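Local coordinates for lipase (Photobacterium sp. M37, PDB 2ORY), which probably hydrolyses triacylglycerols to release fatty acids, as a cold-adapted alpha/beta-hydrolase lipase of the class 3 family, at residues I160-S174 against S196-P209. Numbering follows the deposited sequence.
Sequences IGPEGKAKICVTGHS and SQNIDISTIPFAGP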
ATOM      1  N   ILE A 160     -10.800 -20.444  -5.996  1.00 34.45           N
ATOM      2  CA  ILE A 160     -11.592 -20.081  -7.169  1.00 34.10           C
ATOM      3  C   ILE A 160     -11.679 -21.147  -8.257  1.00 35.23           C
ATOM      4  O   ILE A 160     -12.592 -21.117  -9.087  1.00 37.36           O
ATOM      5  CB  ILE A 160     -11.052 -18.774  -7.803  1.00 32.06           C
ATOM      6  CG1 ILE A 160     -11.191 -17.639  -6.800  1.00 31.82           C
ATOM      7  CG2 ILE A 160     -11.798 -18.439  -9.103  1.00 25.23           C
ATOM      8  CD1 ILE A 160     -10.676 -16.307  -7.328  1.00 34.90           C
ATOM      9  N   GLY A 161     -10.746 -22.092  -8.262  1.00 36.92           N
ATOM     10  CA  GLY A 161     -10.753 -23.117  -9.298  1.00 37.23           C
ATOM     11  C   GLY A 161     -10.049 -22.567 -10.533  1.00 39.89           C
ATOM     12  O   GLY A 161     -10.014 -21.344 -10.723  1.00 38.13           O
ATOM     13  N   PRO A 162      -9.492 -23.431 -11.401  1.00 39.40           N
ATOM     14  CA  PRO A 162      -8.785 -23.000 -12.617  1.00 42.25           C
ATOM     15  C   PRO A 162      -9.582 -22.128 -13.592  1.00 41.13           C
ATOM     16  O   PRO A 162      -8.995 -21.397 -14.384  1.00 40.72           O
ATOM     17  CB  PRO A 162      -8.337 -24.324 -13.245  1.00 40.49           C
ATOM     18  CG  PRO A 162      -9.427 -25.278 -12.821  1.00 41.48           C
ATOM     19  CD  PRO A 162      -9.615 -24.899 -11.361  1.00 40.70           C
ATOM     20  N   GLU A 163     -10.911 -22.192 -13.543  1.00 41.68           N
ATOM     21  CA  GLU A 163     -11.726 -21.379 -14.450  1.00 43.10           C
ATOM     22  C   GLU A 163     -12.824 -20.603 -13.735  1.00 40.99           C
ATOM     23  O   GLU A 163     -13.664 -19.972 -14.374  1.00 36.19           O
ATOM     24  CB  GLU A 163     -12.361 -22.261 -15.522  1.00 47.48           C
ATOM     25  CG  GLU A 163     -11.361 -22.909 -16.455  1.00 56.30           C
ATOM     26  CD  GLU A 163     -10.511 -21.888 -17.185  1.00 59.71           C
ATOM     27  OE1 GLU A 163     -11.082 -21.005 -17.862  1.00 60.48           O
ATOM     28  OE2 GLU A 163      -9.270 -21.968 -17.079  1.00 63.18           O
ATOM     29  N   GLY A 164     -12.799 -20.642 -12.410  1.00 38.20           N
ATOM     30  CA  GLY A 164     -13.816 -19.977 -11.627  1.00 36.41           C
ATOM     31  C   GLY A 164     -14.007 -18.497 -11.869  1.00 37.50           C
ATOM     32  O   GLY A 164     -13.105 -17.787 -12.314  1.00 38.25           O
ATOM     33  N   LYS A 165     -15.203 -18.029 -11.550  1.00 36.19           N
ATOM     34  CA  LYS A 165     -15.550 -16.637 -11.714  1.00 41.42           C
ATOM     35  C   LYS A 165     -15.475 -15.972 -10.342  1.00 39.16           C
ATOM     36  O   LYS A 165     -15.993 -16.506  -9.362  1.00 38.40           O
ATOM     37  CB  LYS A 165     -16.962 -16.537 -12.302  1.00 45.47           C
ATOM     38  CG  LYS A 165     -17.517 -15.124 -12.432  1.00 49.29           C
ATOM     39  CD  LYS A 165     -18.973 -15.179 -12.893  1.00 53.77           C
ATOM     40  CE  LYS A 165     -19.565 -13.793 -13.100  1.00 55.62           C
ATOM     41  NZ  LYS A 165     -18.944 -13.081 -14.248  1.00 57.84           N
ATOM     42  N   ALA A 166     -14.820 -14.815 -10.272  1.00 35.03           N
ATOM     43  CA  ALA A 166     -14.678 -14.099  -9.012  1.00 31.30           C
ATOM     44  C   ALA A 166     -14.370 -12.628  -9.214  1.00 31.18           C
ATOM     45  O   ALA A 166     -14.127 -12.163 -10.319  1.00 32.32           O
ATOM     46  CB  ALA A 166     -13.575 -14.738  -8.155  1.00 30.78           C
ATOM     47  N   LYS A 167     -14.354 -11.908  -8.111  1.00 30.17           N
ATOM     48  CA  LYS A 167     -14.077 -10.485  -8.117  1.00 32.38           C
ATOM     49  C   LYS A 167     -13.021 -10.296  -7.024  1.00 29.12           C
ATOM     50  O   LYS A 167     -13.168 -10.791  -5.912  1.00 25.76           O
ATOM     51  CB  LYS A 167     -15.376  -9.752  -7.782  1.00 34.82           C
ATOM     52  CG  LYS A 167     -15.318  -8.270  -7.576  1.00 41.77           C
ATOM     53  CD  LYS A 167     -16.503  -7.862  -6.686  1.00 49.34           C
ATOM     54  CE  LYS A 167     -16.862  -6.384  -6.791  1.00 56.93           C
ATOM     55  NZ  LYS A 167     -17.540  -6.097  -8.086  1.00 58.49           N
ATOM     56  N   ILE A 168     -11.932  -9.627  -7.356  1.00 29.78           N
ATOM     57  CA  ILE A 168     -10.903  -9.391  -6.365  1.00 25.79           C
ATOM     58  C   ILE A 168     -10.428  -7.957  -6.428  1.00 22.93           C
ATOM     59  O   ILE A 168     -10.100  -7.471  -7.494  1.00 20.79           O
ATOM     60  CB  ILE A 168      -9.661 -10.318  -6.571  1.00 28.72           C
ATOM     61  CG1 ILE A 168     -10.062 -11.779  -6.347  1.00 25.99           C
ATOM     62  CG2 ILE A 168      -8.522  -9.916  -5.605  1.00 24.85           C
ATOM     63  CD1 ILE A 168      -8.899 -12.747  -6.283  1.00 31.94           C
ATOM     64  N   CYS A 169     -10.428  -7.278  -5.281  1.00 24.20           N
ATOM     65  CA  CYS A 169      -9.903  -5.920  -5.199  1.00 24.44           C
ATOM     66  C   CYS A 169      -8.628  -6.016  -4.340  1.00 22.83           C
ATOM     67  O   CYS A 169      -8.642  -6.595  -3.254  1.00 21.27           O
ATOM     68  CB  CYS A 169     -10.900  -4.965  -4.535  1.00 27.13           C
ATOM     69  SG  CYS A 169     -10.341  -3.238  -4.599  1.00 28.77           S
ATOM     70  N   VAL A 170      -7.515  -5.486  -4.836  1.00 25.74           N
ATOM     71  CA  VAL A 170      -6.268  -5.526  -4.076  1.00 20.47           C
ATOM     72  C   VAL A 170      -6.031  -4.114  -3.576  1.00 23.17           C
ATOM     73  O   VAL A 170      -5.955  -3.175  -4.366  1.00 25.46           O
ATOM     74  CB  VAL A 170      -5.075  -5.966  -4.959  1.00 23.73           C
ATOM     75  CG1 VAL A 170      -3.859  -6.259  -4.067  1.00 19.19           C
ATOM     76  CG2 VAL A 170      -5.477  -7.184  -5.831  1.00  8.32           C
ATOM     77  N   THR A 171      -5.930  -3.960  -2.259  1.00 22.40           N
ATOM     78  CA  THR A 171      -5.726  -2.644  -1.672  1.00 20.01           C
ATOM     79  C   THR A 171      -4.575  -2.620  -0.656  1.00 21.87           C
ATOM     80  O   THR A 171      -4.102  -3.663  -0.188  1.00 22.12           O
ATOM     81  CB  THR A 171      -7.029  -2.157  -1.005  1.00 17.05           C
ATOM     82  OG1 THR A 171      -6.917  -0.776  -0.684  1.00 18.07           O
ATOM     83  CG2 THR A 171      -7.296  -2.931   0.274  1.00 25.56           C
ATOM     84  N   GLY A 172      -4.124  -1.414  -0.325  1.00 22.84           N
ATOM     85  CA  GLY A 172      -3.037  -1.264   0.618  1.00 20.40           C
ATOM     86  C   GLY A 172      -2.651   0.193   0.724  1.00 21.92           C
ATOM     87  O   GLY A 172      -2.912   0.973  -0.196  1.00 19.55           O
ATOM     88  N   HIS A 173      -2.029   0.549   1.846  1.00 20.23           N
ATOM     89  CA  HIS A 173      -1.587   1.916   2.147  1.00 22.02           C
ATOM     90  C   HIS A 173      -0.067   2.003   2.319  1.00 20.15           C
ATOM     91  O   HIS A 173       0.557   1.057   2.784  1.00 24.59           O
ATOM     92  CB  HIS A 173      -2.295   2.391   3.434  1.00 17.04           C
ATOM     93  CG  HIS A 173      -1.814   3.708   3.960  1.00 23.81           C
ATOM     94  ND1 HIS A 173      -0.775   3.822   4.865  1.00 28.19           N
ATOM     95  CD2 HIS A 173      -2.236   4.973   3.716  1.00 19.94           C
ATOM     96  CE1 HIS A 173      -0.579   5.096   5.151  1.00 23.95           C
ATOM     97  NE2 HIS A 173      -1.453   5.817   4.464  1.00 29.11           N
ATOM     98  N   SER A 174       0.519   3.139   1.952  1.00 21.26           N
ATOM     99  CA  SER A 174       1.962   3.357   2.101  1.00 21.52           C
ATOM    100  C   SER A 174       2.724   2.381   1.189  1.00 23.84           C
ATOM    101  O   SER A 174       2.428   2.291   0.003  1.00 19.44           O
ATOM    102  CB  SER A 174       2.355   3.157   3.579  1.00 17.86           C
ATOM    103  OG  SER A 174       3.673   3.607   3.858  1.00 22.21           O
ATOM    104  N   SER A 196      -7.317 -18.122 -13.038  1.00 36.16           N
ATOM    105  CA  SER A 196      -8.534 -18.081 -13.849  1.00 34.09           C
ATOM    106  C   SER A 196      -8.663 -16.747 -14.559  1.00 34.18           C
ATOM    107  O   SER A 196      -8.425 -15.687 -13.975  1.00 30.77           O
ATOM    108  CB  SER A 196      -9.785 -18.296 -12.995  1.00 33.89           C
ATOM    109  OG  SER A 196     -10.969 -18.099 -13.767  1.00 31.48           O
ATOM    110  N   GLN A 197      -9.057 -16.808 -15.825  1.00 35.59           N
ATOM    111  CA  GLN A 197      -9.231 -15.603 -16.627  1.00 37.07           C
ATOM    112  C   GLN A 197     -10.584 -14.979 -16.292  1.00 35.41           C
ATOM    113  O   GLN A 197     -10.861 -13.835 -16.647  1.00 31.38           O
ATOM    114  CB  GLN A 197      -9.168 -15.961 -18.120  1.00 42.69           C
ATOM    115  CG  GLN A 197      -9.168 -14.762 -19.090  1.00 51.95           C
ATOM    116  CD  GLN A 197      -7.834 -14.008 -19.157  1.00 54.21           C
ATOM    117  OE1 GLN A 197      -6.843 -14.515 -19.691  1.00 54.38           O
ATOM    118  NE2 GLN A 197      -7.813 -12.788 -18.619  1.00 53.94           N
ATOM    119  N   ASN A 198     -11.421 -15.738 -15.591  1.00 33.00           N
ATOM    120  CA  ASN A 198     -12.746 -15.256 -15.239  1.00 35.46           C
ATOM    121  C   ASN A 198     -12.831 -14.460 -13.949  1.00 35.42           C
ATOM    122  O   ASN A 198     -13.902 -14.317 -13.362  1.00 36.86           O
ATOM    123  CB  ASN A 198     -13.717 -16.430 -15.202  1.00 35.28           C
ATOM    124  CG  ASN A 198     -13.843 -17.088 -16.558  1.00 42.43           C
ATOM    125  OD1 ASN A 198     -14.079 -16.408 -17.560  1.00 36.79           O
ATOM    126  ND2 ASN A 198     -13.672 -18.408 -16.607  1.00 40.31           N
ATOM    127  N   ILE A 199     -11.705 -13.944 -13.491  1.00 35.35           N
ATOM    128  CA  ILE A 199     -11.743 -13.136 -12.291  1.00 36.98           C
ATOM    129  C   ILE A 199     -11.531 -11.674 -12.688  1.00 34.57           C
ATOM    130  O   ILE A 199     -10.731 -11.382 -13.578  1.00 28.12           O
ATOM    131  CB  ILE A 199     -10.687 -13.607 -11.285  1.00 38.61           C
ATOM    132  CG1 ILE A 199     -10.474 -12.526 -10.225  1.00 35.53           C
ATOM    133  CG2 ILE A 199      -9.428 -13.981 -12.007  1.00 45.54           C
ATOM    134  CD1 ILE A 199      -9.409 -12.861  -9.249  1.00 42.65           C
ATOM    135  N   ASP A 200     -12.296 -10.779 -12.063  1.00 34.57           N
ATOM    136  CA  ASP A 200     -12.224  -9.338 -12.319  1.00 36.89           C
ATOM    137  C   ASP A 200     -11.314  -8.750 -11.255  1.00 33.66           C
ATOM    138  O   ASP A 200     -11.656  -8.730 -10.062  1.00 25.33           O
ATOM    139  CB  ASP A 200     -13.612  -8.689 -12.216  1.00 45.33           C
ATOM    140  CG  ASP A 200     -14.495  -8.993 -13.424  1.00 54.97           C
ATOM    141  OD1 ASP A 200     -14.242 -10.005 -14.113  1.00 58.29           O
ATOM    142  OD2 ASP A 200     -15.447  -8.225 -13.680  1.00 55.81           O
ATOM    143  N   ILE A 201     -10.157  -8.273 -11.699  1.00 29.76           N
ATOM    144  CA  ILE A 201      -9.156  -7.719 -10.803  1.00 28.51           C
ATOM    145  C   ILE A 201      -9.110  -6.203 -10.822  1.00 29.98           C
ATOM    146  O   ILE A 201      -8.954  -5.593 -11.874  1.00 29.28           O
ATOM    147  CB  ILE A 201      -7.745  -8.248 -11.171  1.00 28.53           C
ATOM    148  CG1 ILE A 201      -7.725  -9.779 -11.071  1.00 27.91           C
ATOM    149  CG2 ILE A 201      -6.685  -7.589 -10.264  1.00 27.27           C
ATOM    150  CD1 ILE A 201      -6.416 -10.425 -11.485  1.00 25.88           C
ATOM    151  N   SER A 202      -9.244  -5.601  -9.650  1.00 26.84           N
ATOM    152  CA  SER A 202      -9.167  -4.150  -9.524  1.00 25.03           C
ATOM    153  C   SER A 202      -8.270  -3.824  -8.336  1.00 25.62           C
ATOM    154  O   SER A 202      -7.983  -4.685  -7.504  1.00 27.85           O
ATOM    155  CB  SER A 202     -10.543  -3.558  -9.253  1.00 19.69           C
ATOM    156  OG  SER A 202     -11.082  -4.192  -8.114  1.00 26.58           O
ATOM    157  N   THR A 203      -7.845  -2.573  -8.239  1.00 24.76           N
ATOM    158  CA  THR A 203      -7.005  -2.185  -7.126  1.00 23.69           C
ATOM    159  C   THR A 203      -7.190  -0.728  -6.736  1.00 23.26           C
ATOM    160  O   THR A 203      -7.326   0.147  -7.598  1.00 23.79           O
ATOM    161  CB  THR A 203      -5.508  -2.445  -7.443  1.00 25.45           C
ATOM    162  OG1 THR A 203      -4.706  -2.044  -6.330  1.00 22.66           O
ATOM    163  CG2 THR A 203      -5.073  -1.668  -8.676  1.00 19.37           C
ATOM    164  N   ILE A 204      -7.216  -0.485  -5.429  1.00 22.45           N
ATOM    165  CA  ILE A 204      -7.341   0.858  -4.885  1.00 23.37           C
ATOM    166  C   ILE A 204      -6.182   1.057  -3.915  1.00 20.91           C
ATOM    167  O   ILE A 204      -6.289   0.785  -2.722  1.00 24.46           O
ATOM    168  CB  ILE A 204      -8.702   1.062  -4.155  1.00 27.88           C
ATOM    169  CG1 ILE A 204      -9.841   0.911  -5.161  1.00 28.44           C
ATOM    170  CG2 ILE A 204      -8.799   2.483  -3.578  1.00 22.15           C
ATOM    171  CD1 ILE A 204     -11.235   1.130  -4.563  1.00 24.80           C
ATOM    172  N   PRO A 205      -5.037   1.512  -4.429  1.00 23.62           N
ATOM    173  CA  PRO A 205      -3.839   1.748  -3.613  1.00 23.75           C
ATOM    174  C   PRO A 205      -3.768   3.170  -3.080  1.00 24.07           C
ATOM    175  O   PRO A 205      -3.910   4.122  -3.840  1.00 27.68           O
ATOM    176  CB  PRO A 205      -2.710   1.462  -4.587  1.00 21.22           C
ATOM    177  CG  PRO A 205      -3.272   2.026  -5.872  1.00 23.95           C
ATOM    178  CD  PRO A 205      -4.729   1.615  -5.869  1.00 18.53           C
ATOM    179  N   PHE A 206      -3.535   3.302  -1.776  1.00 23.75           N
ATOM    180  CA  PHE A 206      -3.434   4.608  -1.129  1.00 20.83           C
ATOM    181  C   PHE A 206      -1.998   5.004  -0.811  1.00 22.35           C
ATOM    182  O   PHE A 206      -1.161   4.152  -0.510  1.00 26.41           O
ATOM    183  CB  PHE A 206      -4.192   4.628   0.212  1.00 20.63           C
ATOM    184  CG  PHE A 206      -5.669   4.344   0.105  1.00 22.81           C
ATOM    185  CD1 PHE A 206      -6.142   3.032   0.013  1.00 21.46           C
ATOM    186  CD2 PHE A 206      -6.587   5.387   0.071  1.00 22.23           C
ATOM    187  CE1 PHE A 206      -7.504   2.763  -0.117  1.00 23.20           C
ATOM    188  CE2 PHE A 206      -7.958   5.128  -0.061  1.00 16.72           C
ATOM    189  CZ  PHE A 206      -8.412   3.814  -0.155  1.00 22.63           C
ATOM    190  N   ALA A 207      -1.722   6.302  -0.904  1.00 23.63           N
ATOM    191  CA  ALA A 207      -0.444   6.867  -0.493  1.00 20.56           C
ATOM    192  C   ALA A 207       0.826   6.123  -0.882  1.00 23.58           C
ATOM    193  O   ALA A 207       1.797   6.090  -0.116  1.00 22.12           O
ATOM    194  CB  ALA A 207      -0.484   7.023   1.022  1.00 13.76           C
ATOM    195  N   GLY A 208       0.841   5.545  -2.067  1.00 20.47           N
ATOM    196  CA  GLY A 208       2.006   4.785  -2.457  1.00 19.58           C
ATOM    197  C   GLY A 208       3.039   5.501  -3.285  1.00 23.57           C
ATOM    198  O   GLY A 208       2.710   6.397  -4.081  1.00 23.08           O
ATOM    199  N   PRO A 209       4.322   5.160  -3.087  1.00 18.41           N
ATOM    200  CA  PRO A 209       5.384   5.795  -3.866  1.00 16.10           C
ATOM    201  C   PRO A 209       5.416   5.043  -5.206  1.00 22.50           C
ATOM    202  O   PRO A 209       4.693   4.062  -5.370  1.00 21.25           O
ATOM    203  CB  PRO A 209       6.626   5.534  -3.033  1.00 19.80           C
ATOM    204  CG  PRO A 209       6.349   4.159  -2.439  1.00 14.39           C
ATOM    205  CD  PRO A 209       4.872   4.263  -2.049  1.00 19.27           C
TER
HETATM  206  O   HOH W   1      -7.807 -19.302 -10.603  1.00 21.60           O
HETATM  207  O   HOH W   2     -12.659  -6.154  -8.652  1.00 41.30           O
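V170 O is gripped by two donors of the neighbouring strand, T203 OG1 at 2.6 Å and I204 N at 3.2 Å, arriving from opposite faces of its carbonyl plane. The two strands, 166-173 and 199-206, run parallel and are joined through helix 175-189 in a beta-alpha-beta crossover of the alpha/beta-hydrolase sheet, with 199-206 at its edge. The hydroxyl of T203 gets there because OG1 lies anti to the backbone N (chi1 180°). One residue further along, T171 OG1 donates to I204 O at 2.6 Å, and it also bonds S13 of helix 5-15; the edge of the F206 ring lies beside this oxygen, CE1 3.6 Å away. F206 N in turn bonds G172 O. Past H173, strand 166-173 leads to S174, probably the nucleophile, on what fits a nucleophile elbow; its OG bonds H312 NE2. A207 CB sits 3.8 Å from H173 NE2, the imidazole being held by Y17 and the backbone of H312. At the other end, side chains tie the loops before the strands: N198 ND2 reaches E163 O at 2.7 Å, and S196 OG donates to G164 O at 2.6 Å while accepting from N198 N in an ST turn.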